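Long-range contacts in tyrocidine synthetase 3 (Brevibacillus brevis, PDB 2JGP), which probably forms a peptide bond in tyrocidine biosynthesis, as the carrier-condensation didomain of a nonribosomal peptide synthetase: residues V115-N120 with S189-F194; R135-F140 with P170-Y175; A302-T307 with V480-S485. All coordinates share one frame; numbering follows the deposited sequence.

Interaction 1: V115-N120 with S189-F194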
loop_
_atom_site.group_PDB
_atom_site.type_symbol
_atom_site.label_atom_id
_atom_site.label_comp_id
_atom_site.label_asym_id
_atom_site.label_seq_id
_atom_site.Cartn_x
_atom_site.Cartn_y
_atom_site.Cartn_z
ATOM N N VAL A 115 -4.192 21.367 -7.952
ATOM C CA VAL A 115 -3.315 20.211 -8.154
ATOM C C VAL A 115 -3.432 19.624 -9.582
ATOM O O VAL A 115 -3.075 18.470 -9.822
ATOM C CB VAL A 115 -3.617 19.147 -7.059
ATOM C CG1 VAL A 115 -2.841 17.869 -7.274
ATOM C CG2 VAL A 115 -3.294 19.711 -5.685
ATOM N N GLY A 116 -3.911 20.438 -10.526
ATOM C CA GLY A 116 -4.014 20.057 -11.942
ATOM C C GLY A 116 -4.478 18.633 -12.215
ATOM O O GLY A 116 -5.615 18.273 -11.905
ATOM N N ILE A 117 -3.588 17.827 -12.797
ATOM C CA ILE A 117 -3.882 16.421 -13.103
ATOM C C ILE A 117 -3.081 15.455 -12.218
ATOM O O ILE A 117 -2.927 14.278 -12.550
ATOM C CB ILE A 117 -3.628 16.097 -14.605
ATOM C CG1 ILE A 117 -2.141 16.244 -14.966
ATOM C CG2 ILE A 117 -4.473 17.005 -15.493
ATOM C CD1 ILE A 117 -1.808 15.813 -16.378
ATOM N N SER A 118 -2.586 15.948 -11.086
ATOM C CA SER A 118 -1.735 15.140 -10.209
ATOM C C SER A 118 -2.469 13.965 -9.555
ATOM O O SER A 118 -1.837 12.972 -9.218
ATOM C CB SER A 118 -1.099 16.020 -9.132
ATOM O OG SER A 118 -0.253 15.261 -8.284
ATOM N N TYR A 119 -3.788 14.079 -9.382
ATOM C CA TYR A 119 -4.597 12.982 -8.836
ATOM C C TYR A 119 -5.308 12.158 -9.915
ATOM O O TYR A 119 -6.183 11.348 -9.608
ATOM C CB TYR A 119 -5.625 13.506 -7.831
ATOM C CG TYR A 119 -5.022 14.005 -6.538
ATOM C CD1 TYR A 119 -5.328 15.267 -6.046
ATOM C CD2 TYR A 119 -4.155 13.205 -5.800
ATOM C CE1 TYR A 119 -4.776 15.725 -4.850
ATOM C CE2 TYR A 119 -3.596 13.652 -4.613
ATOM C CZ TYR A 119 -3.912 14.904 -4.142
ATOM O OH TYR A 119 -3.355 15.339 -2.962
ATOM N N ASN A 120 -4.942 12.367 -11.173
ATOM C CA ASN A 120 -5.423 11.503 -12.244
ATOM C C ASN A 120 -4.732 10.142 -12.198
ATOM O O ASN A 120 -3.608 10.018 -11.709
ATOM C CB ASN A 120 -5.212 12.156 -13.607
ATOM C CG ASN A 120 -6.113 13.350 -13.814
ATOM O OD1 ASN A 120 -6.110 14.287 -13.012
ATOM N ND2 ASN A 120 -6.907 13.319 -14.883
ATOM N N SER A 189 -2.884 14.322 -23.986
ATOM C CA SER A 189 -3.815 15.461 -23.943
ATOM C C SER A 189 -5.180 15.091 -23.344
ATOM O O SER A 189 -5.887 15.961 -22.826
ATOM C CB SER A 189 -4.004 16.068 -25.334
ATOM O OG SER A 189 -4.714 15.186 -26.185
ATOM N N LEU A 190 -5.541 13.810 -23.407
ATOM C CA LEU A 190 -6.811 13.339 -22.839
ATOM C C LEU A 190 -6.800 13.284 -21.306
ATOM O O LEU A 190 -7.853 13.152 -20.687
ATOM C CB LEU A 190 -7.199 11.968 -23.415
ATOM C CG LEU A 190 -7.557 11.943 -24.906
ATOM C CD1 LEU A 190 -8.011 10.562 -25.333
ATOM C CD2 LEU A 190 -8.627 12.989 -25.261
ATOM N N VAL A 191 -5.619 13.373 -20.696
ATOM C CA VAL A 191 -5.512 13.449 -19.244
ATOM C C VAL A 191 -5.853 14.872 -18.796
ATOM O O VAL A 191 -5.084 15.812 -19.010
ATOM C CB VAL A 191 -4.123 13.024 -18.740
ATOM C CG1 VAL A 191 -4.091 13.000 -17.216
ATOM C CG2 VAL A 191 -3.763 11.639 -19.288
ATOM N N GLN A 192 -7.023 15.009 -18.179
ATOM C CA GLN A 192 -7.604 16.311 -17.867
ATOM C C GLN A 192 -8.232 16.252 -16.488
ATOM O O GLN A 192 -8.574 15.166 -16.012
ATOM C CB GLN A 192 -8.681 16.663 -18.897
ATOM C CG GLN A 192 -8.162 16.974 -20.295
ATOM C CD GLN A 192 -7.454 18.309 -20.375
ATOM O OE1 GLN A 192 -7.847 19.284 -19.719
ATOM N NE2 GLN A 192 -6.413 18.370 -21.205
ATOM N N PRO A 193 -8.385 17.419 -15.841
ATOM C CA PRO A 193 -8.953 17.450 -14.504
ATOM C C PRO A 193 -10.413 16.993 -14.454
ATOM O O PRO A 193 -11.124 17.002 -15.468
ATOM C CB PRO A 193 -8.806 18.918 -14.075
ATOM C CG PRO A 193 -8.560 19.679 -15.307
ATOM C CD PRO A 193 -8.004 18.757 -16.322
ATOM N N PHE A 194 -10.826 16.574 -13.270
ATOM C CA PHE A 194 -12.191 16.151 -13.016
ATOM C C PHE A 194 -12.870 17.203 -12.165
ATOM O O PHE A 194 -12.259 17.741 -11.233
ATOM C CB PHE A 194 -12.203 14.826 -12.252
ATOM C CG PHE A 194 -11.835 13.638 -13.085
ATOM C CD1 PHE A 194 -10.512 13.241 -13.208
ATOM C CD2 PHE A 194 -12.811 12.918 -13.754
ATOM C CE1 PHE A 194 -10.173 12.146 -13.980
ATOM C CE2 PHE A 194 -12.482 11.818 -14.522
ATOM C CZ PHE A 194 -11.161 11.431 -14.636
HETATM O O HOH W 1 -8.555 15.919 -11.622
#

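Interaction 2: R135-F140 with P170-Y175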
loop_
_atom_site.group_PDB
_atom_site.type_symbol
_atom_site.label_atom_id
_atom_site.label_comp_id
_atom_site.label_asym_id
_atom_site.label_seq_id
_atom_site.Cartn_x
_atom_site.Cartn_y
_atom_site.Cartn_z
ATOM N N ARG A 135 -20.135 -3.035 -26.737
ATOM C CA ARG A 135 -19.884 -3.924 -25.596
ATOM C C ARG A 135 -18.855 -3.341 -24.632
ATOM O O ARG A 135 -18.986 -3.504 -23.419
ATOM C CB ARG A 135 -19.433 -5.316 -26.050
ATOM C CG ARG A 135 -20.582 -6.216 -26.486
ATOM C CD ARG A 135 -20.314 -7.688 -26.165
ATOM N NE ARG A 135 -19.487 -8.351 -27.171
ATOM C CZ ARG A 135 -18.980 -9.578 -27.046
ATOM N NH1 ARG A 135 -19.184 -10.296 -25.941
ATOM N NH2 ARG A 135 -18.247 -10.090 -28.029
ATOM N N VAL A 136 -17.834 -2.677 -25.173
ATOM C CA VAL A 136 -16.862 -1.964 -24.342
ATOM C C VAL A 136 -17.614 -1.016 -23.417
ATOM O O VAL A 136 -17.462 -1.078 -22.199
ATOM C CB VAL A 136 -15.841 -1.166 -25.194
ATOM C CG1 VAL A 136 -14.949 -0.293 -24.308
ATOM C CG2 VAL A 136 -15.000 -2.112 -26.040
ATOM N N GLU A 137 -18.446 -0.166 -24.015
ATOM C CA GLU A 137 -19.266 0.799 -23.282
ATOM C C GLU A 137 -20.155 0.128 -22.237
ATOM O O GLU A 137 -20.225 0.583 -21.092
ATOM C CB GLU A 137 -20.139 1.596 -24.256
ATOM C CG GLU A 137 -20.880 2.752 -23.611
ATOM C CD GLU A 137 -21.714 3.529 -24.603
ATOM O OE1 GLU A 137 -22.632 2.929 -25.196
ATOM O OE2 GLU A 137 -21.450 4.740 -24.786
ATOM N N ALA A 138 -20.825 -0.951 -22.639
ATOM C CA ALA A 138 -21.765 -1.664 -21.769
ATOM C C ALA A 138 -21.090 -2.256 -20.533
ATOM O O ALA A 138 -21.674 -2.261 -19.449
ATOM C CB ALA A 138 -22.475 -2.758 -22.548
ATOM N N ALA A 139 -19.871 -2.764 -20.703
ATOM C CA ALA A 139 -19.102 -3.306 -19.583
ATOM C C ALA A 139 -18.778 -2.208 -18.572
ATOM O O ALA A 139 -18.906 -2.418 -17.365
ATOM C CB ALA A 139 -17.826 -3.982 -20.080
ATOM N N PHE A 140 -18.375 -1.034 -19.059
ATOM C CA PHE A 140 -18.117 0.108 -18.174
ATOM C C PHE A 140 -19.375 0.599 -17.462
ATOM O O PHE A 140 -19.315 1.016 -16.304
ATOM C CB PHE A 140 -17.460 1.264 -18.939
ATOM C CG PHE A 140 -15.971 1.130 -19.063
ATOM C CD1 PHE A 140 -15.154 1.318 -17.955
ATOM C CD2 PHE A 140 -15.383 0.809 -20.278
ATOM C CE1 PHE A 140 -13.778 1.192 -18.055
ATOM C CE2 PHE A 140 -14.008 0.678 -20.387
ATOM C CZ PHE A 140 -13.203 0.873 -19.274
ATOM N N PRO A 170 -24.808 9.394 -15.666
ATOM C CA PRO A 170 -24.636 9.320 -17.115
ATOM C C PRO A 170 -23.215 8.913 -17.501
ATOM O O PRO A 170 -22.245 9.370 -16.892
ATOM C CB PRO A 170 -24.937 10.748 -17.578
ATOM C CG PRO A 170 -24.551 11.604 -16.435
ATOM C CD PRO A 170 -24.764 10.785 -15.177
ATOM N N PHE A 171 -23.100 8.041 -18.496
ATOM C CA PHE A 171 -21.800 7.647 -19.021
ATOM C C PHE A 171 -21.922 7.251 -20.486
ATOM O O PHE A 171 -22.813 6.494 -20.850
ATOM C CB PHE A 171 -21.212 6.481 -18.216
ATOM C CG PHE A 171 -19.909 5.964 -18.765
ATOM C CD1 PHE A 171 -18.701 6.490 -18.331
ATOM C CD2 PHE A 171 -19.893 4.957 -19.726
ATOM C CE1 PHE A 171 -17.503 6.018 -18.837
ATOM C CE2 PHE A 171 -18.694 4.486 -20.243
ATOM C CZ PHE A 171 -17.498 5.019 -19.797
ATOM N N ALA A 172 -21.020 7.775 -21.311
ATOM C CA ALA A 172 -20.880 7.327 -22.689
ATOM C C ALA A 172 -19.406 7.109 -23.010
ATOM O O ALA A 172 -18.540 7.882 -22.579
ATOM C CB ALA A 172 -21.493 8.341 -23.654
ATOM N N LEU A 173 -19.132 6.039 -23.749
ATOM C CA LEU A 173 -17.809 5.771 -24.308
ATOM C C LEU A 173 -17.510 6.807 -25.388
ATOM O O LEU A 173 -18.307 6.980 -26.312
ATOM C CB LEU A 173 -17.781 4.370 -24.934
ATOM C CG LEU A 173 -16.509 3.873 -25.642
ATOM C CD1 LEU A 173 -16.689 2.438 -26.107
ATOM C CD2 LEU A 173 -16.134 4.729 -26.831
ATOM N N ALA A 174 -16.360 7.466 -25.285
ATOM C CA ALA A 174 -15.906 8.410 -26.309
ATOM C C ALA A 174 -15.140 7.653 -27.393
ATOM O O ALA A 174 -14.057 7.126 -27.139
ATOM C CB ALA A 174 -15.024 9.471 -25.687
ATOM N N TYR A 175 -15.700 7.591 -28.596
ATOM C CA TYR A 175 -15.092 6.836 -29.688
ATOM C C TYR A 175 -14.465 7.763 -30.727
ATOM O O TYR A 175 -15.065 8.767 -31.117
ATOM C CB TYR A 175 -16.133 5.934 -30.349
ATOM C CG TYR A 175 -15.582 5.085 -31.472
ATOM C CD1 TYR A 175 -14.786 3.975 -31.206
ATOM C CD2 TYR A 175 -15.860 5.390 -32.800
ATOM C CE1 TYR A 175 -14.279 3.193 -32.230
ATOM C CE2 TYR A 175 -15.357 4.616 -33.833
ATOM C CZ TYR A 175 -14.566 3.516 -33.541
ATOM O OH TYR A 175 -14.069 2.742 -34.567
#

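Interaction 3: A302-T307 with V480-S485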
loop_
_atom_site.group_PDB
_atom_site.type_symbol
_atom_site.label_atom_id
_atom_site.label_comp_id
_atom_site.label_asym_id
_atom_site.label_seq_id
_atom_site.Cartn_x
_atom_site.Cartn_y
_atom_site.Cartn_z
ATOM N N ALA A 302 10.518 16.056 -11.524
ATOM C CA ALA A 302 11.106 15.395 -12.678
ATOM C C ALA A 302 11.808 14.126 -12.212
ATOM O O ALA A 302 12.576 14.144 -11.246
ATOM C CB ALA A 302 12.086 16.321 -13.392
ATOM N N GLY A 303 11.519 13.020 -12.889
ATOM C CA GLY A 303 12.047 11.727 -12.494
ATOM C C GLY A 303 12.575 10.927 -13.661
ATOM O O GLY A 303 12.323 11.244 -14.831
ATOM N N ASP A 304 13.345 9.903 -13.325
ATOM C CA ASP A 304 13.723 8.864 -14.268
ATOM C C ASP A 304 13.836 7.565 -13.498
ATOM O O ASP A 304 13.711 7.560 -12.279
ATOM C CB ASP A 304 15.056 9.178 -14.925
ATOM C CG ASP A 304 15.076 8.808 -16.399
ATOM O OD1 ASP A 304 14.656 7.671 -16.760
ATOM O OD2 ASP A 304 15.511 9.669 -17.185
ATOM N N GLN A 305 14.077 6.472 -14.215
ATOM C CA GLN A 305 14.134 5.151 -13.601
ATOM C C GLN A 305 15.280 4.328 -14.166
ATOM O O GLN A 305 15.686 4.522 -15.310
ATOM C CB GLN A 305 12.810 4.406 -13.817
ATOM C CG GLN A 305 12.823 2.970 -13.290
ATOM C CD GLN A 305 11.459 2.304 -13.292
ATOM O OE1 GLN A 305 10.420 2.970 -13.317
ATOM N NE2 GLN A 305 11.458 0.974 -13.245
ATOM N N CYS A 306 15.796 3.415 -13.347
ATOM C CA CYS A 306 16.683 2.358 -13.820
ATOM C C CYS A 306 16.262 1.039 -13.179
ATOM O O CYS A 306 15.683 1.023 -12.088
ATOM C CB CYS A 306 18.144 2.676 -13.507
ATOM S SG CYS A 306 18.479 2.981 -11.775
ATOM N N THR A 307 16.535 -0.056 -13.878
ATOM C CA THR A 307 16.153 -1.386 -13.415
ATOM C C THR A 307 17.299 -2.360 -13.647
ATOM O O THR A 307 17.988 -2.277 -14.660
ATOM C CB THR A 307 14.896 -1.889 -14.155
ATOM O OG1 THR A 307 13.833 -0.938 -14.000
ATOM C CG2 THR A 307 14.446 -3.239 -13.605
ATOM N N VAL A 480 14.702 1.608 -9.399
ATOM C CA VAL A 480 14.850 2.872 -8.679
ATOM C C VAL A 480 14.318 4.001 -9.547
ATOM O O VAL A 480 14.804 4.224 -10.655
ATOM C CB VAL A 480 16.313 3.142 -8.275
ATOM C CG1 VAL A 480 16.440 4.485 -7.549
ATOM C CG2 VAL A 480 16.830 2.016 -7.392
ATOM N N GLU A 481 13.283 4.668 -9.043
ATOM C CA GLU A 481 12.747 5.878 -9.633
ATOM C C GLU A 481 13.323 7.012 -8.803
ATOM O O GLU A 481 13.151 7.034 -7.589
ATOM C CB GLU A 481 11.224 5.874 -9.550
ATOM C CG GLU A 481 10.554 7.174 -9.939
ATOM C CD GLU A 481 9.096 7.190 -9.532
ATOM O OE1 GLU A 481 8.270 6.630 -10.280
ATOM O OE2 GLU A 481 8.781 7.755 -8.458
ATOM N N TYR A 482 14.005 7.950 -9.452
ATOM C CA TYR A 482 14.764 8.965 -8.724
ATOM C C TYR A 482 14.562 10.357 -9.296
ATOM O O TYR A 482 14.217 10.514 -10.466
ATOM C CB TYR A 482 16.253 8.616 -8.736
ATOM C CG TYR A 482 16.863 8.540 -10.115
ATOM C CD1 TYR A 482 17.462 9.652 -10.694
ATOM C CD2 TYR A 482 16.855 7.350 -10.834
ATOM C CE1 TYR A 482 18.029 9.588 -11.963
ATOM C CE2 TYR A 482 17.417 7.275 -12.101
ATOM C CZ TYR A 482 18.002 8.394 -12.657
ATOM O OH TYR A 482 18.555 8.323 -13.904
ATOM N N SER A 483 14.803 11.356 -8.452
ATOM C CA SER A 483 14.722 12.757 -8.837
ATOM C C SER A 483 15.859 13.117 -9.786
ATOM O O SER A 483 17.026 12.983 -9.430
ATOM C CB SER A 483 14.810 13.648 -7.596
ATOM O OG SER A 483 13.763 13.362 -6.693
ATOM N N THR A 484 15.510 13.588 -10.980
ATOM C CA THR A 484 16.495 14.009 -11.978
ATOM C C THR A 484 17.330 15.205 -11.489
ATOM O O THR A 484 18.466 15.402 -11.922
ATOM C CB THR A 484 15.784 14.376 -13.305
ATOM O OG1 THR A 484 14.987 13.260 -13.731
ATOM C CG2 THR A 484 16.786 14.721 -14.390
ATOM N N SER A 485 16.758 15.994 -10.586
ATOM C CA SER A 485 17.432 17.171 -10.049
ATOM C C SER A 485 18.521 16.832 -9.022
ATOM O O SER A 485 19.300 17.707 -8.652
ATOM C CB SER A 485 16.405 18.101 -9.407
ATOM O OG SER A 485 15.794 17.463 -8.305
HETATM O O HOH W 2 13.765 16.190 -10.079
HETATM O O HOH W 3 16.104 11.969 -15.758
#

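Interaction 1: V115-N120 with S189-F194
Asn120 and Ile117 meet the loop 189-194 in two different ways, one polar and close, the other apolar and near solvent. The close part is the carboxamide of Asn120. Its ND2 donates to the carbonyl O of Gln192 at 2.7 Å, with an N-H...O angle of 158°. The oxygen lies in the amide plane of Asn120, while the donor sits above the carbonyl plane of Gln192. ND2 also lies 3.6 Å from Phe194 CE1, with amide and ring planes 40° apart. Val191 turns CG1 toward Asn120 (chi1 -175°), 3.7 Å from ND2. A second bond from ND2, to Asp219 OD2, ties the amide to strand 213-220. Residues 115-120 make two overlapping beta turns, type II' from Val115 to Ser118 and type I from Ile117 to Asn120. They link helix 101-113 to strand 123-129. Tyr119 is backbone-bonded to His222 and Phe194 packs on His221, the two histidines of the HHxxxDG signature of condensation domains, so the contact probably borders the active-site region. The looser side is the exposed Ile117. Its CD1 touches Val191 CG1 at 3.7 Å, and its CG2 lies 4.0 Å from Pro193 CD. The Gly116 carbonyl O lies 3.9 Å from Pro193 CB. A water accepts from Phe194 N at 2.9 Å and donates a long bond to Asn120 OD1. Arg203 makes a cation-pi contact with the Phe194 ring.

Interaction 2: R135-F140 with P170-Y175
Helix 133-146 packs here against the chain entering the edge strand 174-177 of a five-stranded mixed sheet, and Glu137 and Leu173 are central to the contact. Glu137 OE2 accepts the backbone N-H of Leu173 at 2.9 Å, with an N-H...O angle of 155°. It uses the anti lone pair, the one away from the other carboxylate oxygen. The Glu137 chain is extended, with CG anti to the backbone N (chi1 -172°), which carries the carboxylate out to the backbone of Ala172 and Leu173. The same oxygen lies 3.4 Å from Ala172 CA. Nearer the helix backbone, Glu137 CB meets Leu173 CB at 3.7 Å. Sheet and helix belong to the chloramphenicol acetyltransferase-like fold of condensation domains, the helix lying on the sheet through Val136 on Leu216 and Phe140 on Val204. Leu173 points toward the helix. Its CD1 reaches Val136 CG1 at 3.7 Å, the two side chains passing at a slant. Further along the helix, CB of Phe140 touches CE2 of Phe171 at 3.7 Å. The Phe140 ring itself turns elsewhere, to Thr218 of the sheet and Trp237 of helix 227-241. Phe171 also rests on Val204, and Leu173 on Leu206, both from the neighbouring strand 202-210.

Interaction 3: A302-T307 with V480-S485
Backbone bonds dominate the pairing of Asp304 with Tyr482 and Cys306 with Val480, the two antiparallel hydrogen-bonded pairs. Tyr482 N donates to Asp304 O at 2.9 Å, and Asp304 N returns a bond to Tyr482 O. Cys306 and Val480 exchange the same two bonds. Beyond the strand, Thr484 N reaches Ala302 O at 3.0 Å. The CA atoms of Gly303 and Gln305, at non-hydrogen-bonded positions, make CA-H...O contacts of 3.2 Å to Tyr482 O and Val480 O, respectively.

Side-chain packing lies on the face of Tyr482 and Cys306. A chi1 of 60° sets CG of Tyr482 between its backbone N and carbonyl carbon, folding the ring over strand 303-307. One ring face covers Asp304 O, and OH lies 3.7 Å from Asp304 CB. Cys306 SG makes an apolar contact with Val480 CB at 4.1 Å.

Polar side chains link up at the border. A water joins Asp304 OD2 to Thr484 OG1. Asp304 OD1 accepts Gln305 N and forms a salt bridge with Arg489 of helix 489-508. The strand pairing thus rests on backbone bonds, while the aspartate charge is probably offset by Arg489.

All three contacts lie in the condensation domain. Along the chain, interaction 2 falls between the two segments of interaction 1, and interaction 3 follows both. Interactions 1 and 2 adjoin the same five-stranded sheet: the first touches strand 213-220, the second brings helix 133-146 to edge strand 174-177. Their centres are about 20 Å apart. Interaction 3 belongs to another sheet, of four strands, where 303-309 is an outermost strand. Its centre is about 22 Å from that of interaction 1 and about 36 Å from that of interaction 2. Condensation domains are built from two chloramphenicol acetyltransferase-like subdomains, and the two sheets are consistent with this. Interaction 3 joins segments 173 residues apart.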